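Aminoglycoside N(3)-acetyltransferase (Enterobacter cloacae, PDB 6NP3) acetylates the N3 amino group of 2-deoxystreptamine antibiotics such as gentamicin with acetyl-CoA, and so probably confers resistance to them. Local coordinates at residues A[68-73]-A[197-202]. Numbering follows the deposited sequence.
Sequences EQTLGH and RVWVTT. With LLL ((2R,3R,4R,5R)-2-((1S,2S,3R,4S,6R)-4,6-diamino-3-((2R,3R,6S)-3-amino-6-(aminomethyl)-tetrahydro-2H-pyran-2-yloxy)-2-hydr oxycyclohexyloxy)-5-methyl-4-(methylamino)-tetrahydro-2H-pyran-3,5-diol), chain B.
The indole of W199 meets T70 obliquely: methyl CG2 of T70 comes to 4.4 Å from CZ3 of W199, on the six-membered ring. This contact sets the short helix 67-70, with the type II beta turn T70-H73 that leads out of it, beside the two-stranded antiparallel hairpin 184-193/196-205. At the pyrrole side, NE1 of W199 sits 3.8 Å above one face of the R197 guanidinium, shifted toward its rim, while its N-H is spent on the carbonyl of A81. The R197 group is held in turn by NH1 to W84 O and NH2 to Q82 O, which ties this strand to the end of helix 78-83 and the residue just after it. The H73 imidazole turns its edge to T70 C, which lies in the ring plane.

H73 N closes the turn on T70 O at 3.2 Å. G72 takes the third position with a positive phi of 85°, as glycine commonly does in a type II turn, and its backbone pairs with T186 on the neighbouring hairpin strand.

Two threonines link the pieces. T70 OG1 bonds P66 O and also S188 N, so its hydroxyl ties the residue just before its own helix to the hairpin. T201 has CG2 anti to its backbone N, which brings that methyl to 4.2 Å from H73 O, a loose touch, and its OG1 bonds S188 OG. No hydrogen bond joins the two segments directly.

At the start of 68-73 the chain reaches the antibiotic. E68 bends at chi2 (91°), which turns its carboxylate to the methylamino sugar of gentamicin, where hydroxyl O43 donates to OE2 of E68 at 2.7 Å.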
loop_
_atom_site.group_PDB
_atom_site.type_symbol
_atom_site.label_atom_id
_atom_site.label_comp_id
_atom_site.label_asym_id
_atom_site.label_seq_id
_atom_site.Cartn_x
_atom_site.Cartn_y
_atom_site.Cartn_z
ATOM N N GLU A 68 -12.175 4.773 11.885
ATOM C CA GLU A 68 -13.118 4.141 12.798
ATOM C C GLU A 68 -14.081 5.158 13.397
ATOM O O GLU A 68 -15.260 4.849 13.612
ATOM C CB GLU A 68 -12.362 3.418 13.906
ATOM C CG GLU A 68 -11.856 2.025 13.535
ATOM C CD GLU A 68 -10.458 2.015 12.950
ATOM O OE1 GLU A 68 -9.736 3.021 13.079
ATOM O OE2 GLU A 68 -10.076 0.989 12.357
ATOM N N GLN A 69 -13.608 6.376 13.648
ATOM C CA GLN A 69 -14.406 7.388 14.322
ATOM C C GLN A 69 -15.521 7.927 13.447
ATOM O O GLN A 69 -16.484 8.484 13.979
ATOM C CB GLN A 69 -13.488 8.537 14.753
ATOM C CG GLN A 69 -12.434 8.157 15.798
ATOM C CD GLN A 69 -11.122 7.657 15.207
ATOM O OE1 GLN A 69 -11.054 7.233 14.053
ATOM N NE2 GLN A 69 -10.070 7.683 16.020
ATOM N N THR A 70 -15.412 7.794 12.122
ATOM C CA THR A 70 -16.434 8.294 11.215
ATOM C C THR A 70 -17.145 7.172 10.467
ATOM O O THR A 70 -18.089 7.445 9.720
ATOM C CB THR A 70 -15.842 9.299 10.222
ATOM O OG1 THR A 70 -14.938 8.618 9.346
ATOM C CG2 THR A 70 -15.151 10.428 10.941
ATOM N N LEU A 71 -16.695 5.933 10.625
ATOM C CA LEU A 71 -17.204 4.820 9.837
ATOM C C LEU A 71 -18.695 4.628 10.090
ATOM O O LEU A 71 -19.141 4.571 11.240
ATOM C CB LEU A 71 -16.480 3.560 10.268
ATOM C CG LEU A 71 -15.996 2.522 9.260
ATOM C CD1 LEU A 71 -16.096 1.120 9.933
ATOM C CD2 LEU A 71 -16.661 2.495 7.928
ATOM N N GLY A 72 -19.471 4.527 9.011
ATOM C CA GLY A 72 -20.886 4.251 9.130
ATOM C C GLY A 72 -21.764 5.460 9.363
ATOM O O GLY A 72 -22.995 5.313 9.406
ATOM N N HIS A 73 -21.187 6.644 9.516
ATOM C CA HIS A 73 -21.957 7.857 9.742
ATOM C C HIS A 73 -22.123 8.621 8.438
ATOM O O HIS A 73 -21.238 8.610 7.584
ATOM C CB HIS A 73 -21.269 8.755 10.778
ATOM C CG HIS A 73 -21.112 8.115 12.118
ATOM N ND1 HIS A 73 -22.148 8.044 13.026
ATOM C CD2 HIS A 73 -20.050 7.523 12.712
ATOM C CE1 HIS A 73 -21.731 7.429 14.116
ATOM N NE2 HIS A 73 -20.461 7.104 13.954
ATOM N N ARG A 197 -9.801 23.580 6.188
ATOM C CA ARG A 197 -10.252 22.217 6.414
ATOM C C ARG A 197 -11.644 22.024 5.827
ATOM O O ARG A 197 -12.571 22.788 6.115
ATOM C CB ARG A 197 -10.277 21.910 7.910
ATOM C CG ARG A 197 -10.751 20.499 8.220
ATOM C CD ARG A 197 -10.892 20.252 9.704
ATOM N NE ARG A 197 -11.891 21.122 10.320
ATOM C CZ ARG A 197 -12.179 21.108 11.609
ATOM N NH1 ARG A 197 -11.563 20.269 12.408
ATOM N NH2 ARG A 197 -13.085 21.936 12.100
ATOM N N VAL A 198 -11.797 20.971 5.031
ATOM C CA VAL A 198 -13.079 20.601 4.446
ATOM C C VAL A 198 -13.322 19.135 4.764
ATOM O O VAL A 198 -12.500 18.280 4.415
ATOM C CB VAL A 198 -13.097 20.812 2.922
ATOM C CG1 VAL A 198 -14.412 20.327 2.325
ATOM C CG2 VAL A 198 -12.850 22.262 2.583
ATOM N N TRP A 199 -14.440 18.833 5.401
ATOM C CA TRP A 199 -14.808 17.444 5.605
ATOM C C TRP A 199 -15.454 16.880 4.348
ATOM O O TRP A 199 -16.350 17.498 3.759
ATOM C CB TRP A 199 -15.758 17.305 6.776
ATOM C CG TRP A 199 -15.080 17.368 8.101
ATOM C CD1 TRP A 199 -14.995 18.455 8.949
ATOM C CD2 TRP A 199 -14.406 16.295 8.759
ATOM N NE1 TRP A 199 -14.328 18.103 10.095
ATOM C CE2 TRP A 199 -13.919 16.797 9.989
ATOM C CE3 TRP A 199 -14.134 14.963 8.416
ATOM C CZ2 TRP A 199 -13.236 16.004 10.896
ATOM C CZ3 TRP A 199 -13.461 14.181 9.312
ATOM C CH2 TRP A 199 -12.990 14.706 10.533
ATOM N N VAL A 200 -14.990 15.702 3.939
ATOM C CA VAL A 200 -15.527 14.992 2.784
ATOM C C VAL A 200 -16.004 13.629 3.265
ATOM O O VAL A 200 -15.235 12.872 3.874
ATOM C CB VAL A 200 -14.481 14.842 1.668
ATOM C CG1 VAL A 200 -15.060 14.014 0.515
ATOM C CG2 VAL A 200 -13.996 16.201 1.188
ATOM N N THR A 201 -17.277 13.338 3.030
ATOM C CA THR A 201 -17.857 12.031 3.296
ATOM C C THR A 201 -17.978 11.279 1.981
ATOM O O THR A 201 -18.407 11.843 0.967
ATOM C CB THR A 201 -19.227 12.179 3.958
ATOM O OG1 THR A 201 -19.077 12.963 5.149
ATOM C CG2 THR A 201 -19.808 10.826 4.321
ATOM N N THR A 202 -17.553 10.020 1.989
ATOM C CA THR A 202 -17.578 9.222 0.775
ATOM C C THR A 202 -17.942 7.791 1.115
ATOM O O THR A 202 -17.851 7.367 2.262
ATOM C CB THR A 202 -16.196 9.220 0.098
ATOM O OG1 THR A 202 -16.314 8.730 -1.241
ATOM C CG2 THR A 202 -15.181 8.342 0.855
HETATM C C11 LLL B . -5.609 -5.353 7.909
HETATM O O11 LLL B . -5.356 -4.857 6.569
HETATM C C21 LLL B . -4.367 -6.127 8.344
HETATM N N21 LLL B . -3.213 -5.272 8.094
HETATM C C31 LLL B . -4.182 -7.326 7.489
HETATM C C41 LLL B . -5.405 -8.217 7.643
HETATM C C51 LLL B . -6.635 -7.401 7.262
HETATM O O51 LLL B . -6.718 -6.237 8.036
HETATM C C61 LLL B . -7.896 -8.203 7.504
HETATM N N61 LLL B . -9.042 -7.373 7.136
HETATM C C12 LLL B . -6.475 -1.185 4.826
HETATM N N12 LLL B . -7.169 -0.081 4.175
HETATM C C22 LLL B . -6.454 -2.430 3.941
HETATM C C32 LLL B . -5.651 -3.493 4.664
HETATM N N32 LLL B . -5.586 -4.697 3.832
HETATM C C42 LLL B . -6.249 -3.887 6.015
HETATM C C52 LLL B . -6.418 -2.634 6.876
HETATM O O52 LLL B . -7.142 -2.986 8.032
HETATM C C62 LLL B . -7.161 -1.527 6.155
HETATM O O62 LLL B . -7.127 -0.369 6.968
HETATM C C13 LLL B . -8.370 0.276 7.253
HETATM C C23 LLL B . -8.057 1.761 7.418
HETATM O O23 LLL B . -7.394 2.201 6.251
HETATM C C33 LLL B . -7.102 1.985 8.605
HETATM N N33 LLL B . -6.900 3.434 8.821
HETATM C C43 LLL B . -7.715 1.329 9.859
HETATM O O43 LLL B . -8.848 2.099 10.209
HETATM C C53 LLL B . -8.110 -0.123 9.568
HETATM O O53 LLL B . -8.971 -0.235 8.459
HETATM C C83 LLL B . -6.697 1.322 11.006
HETATM C C93 LLL B . -5.459 3.769 8.842
#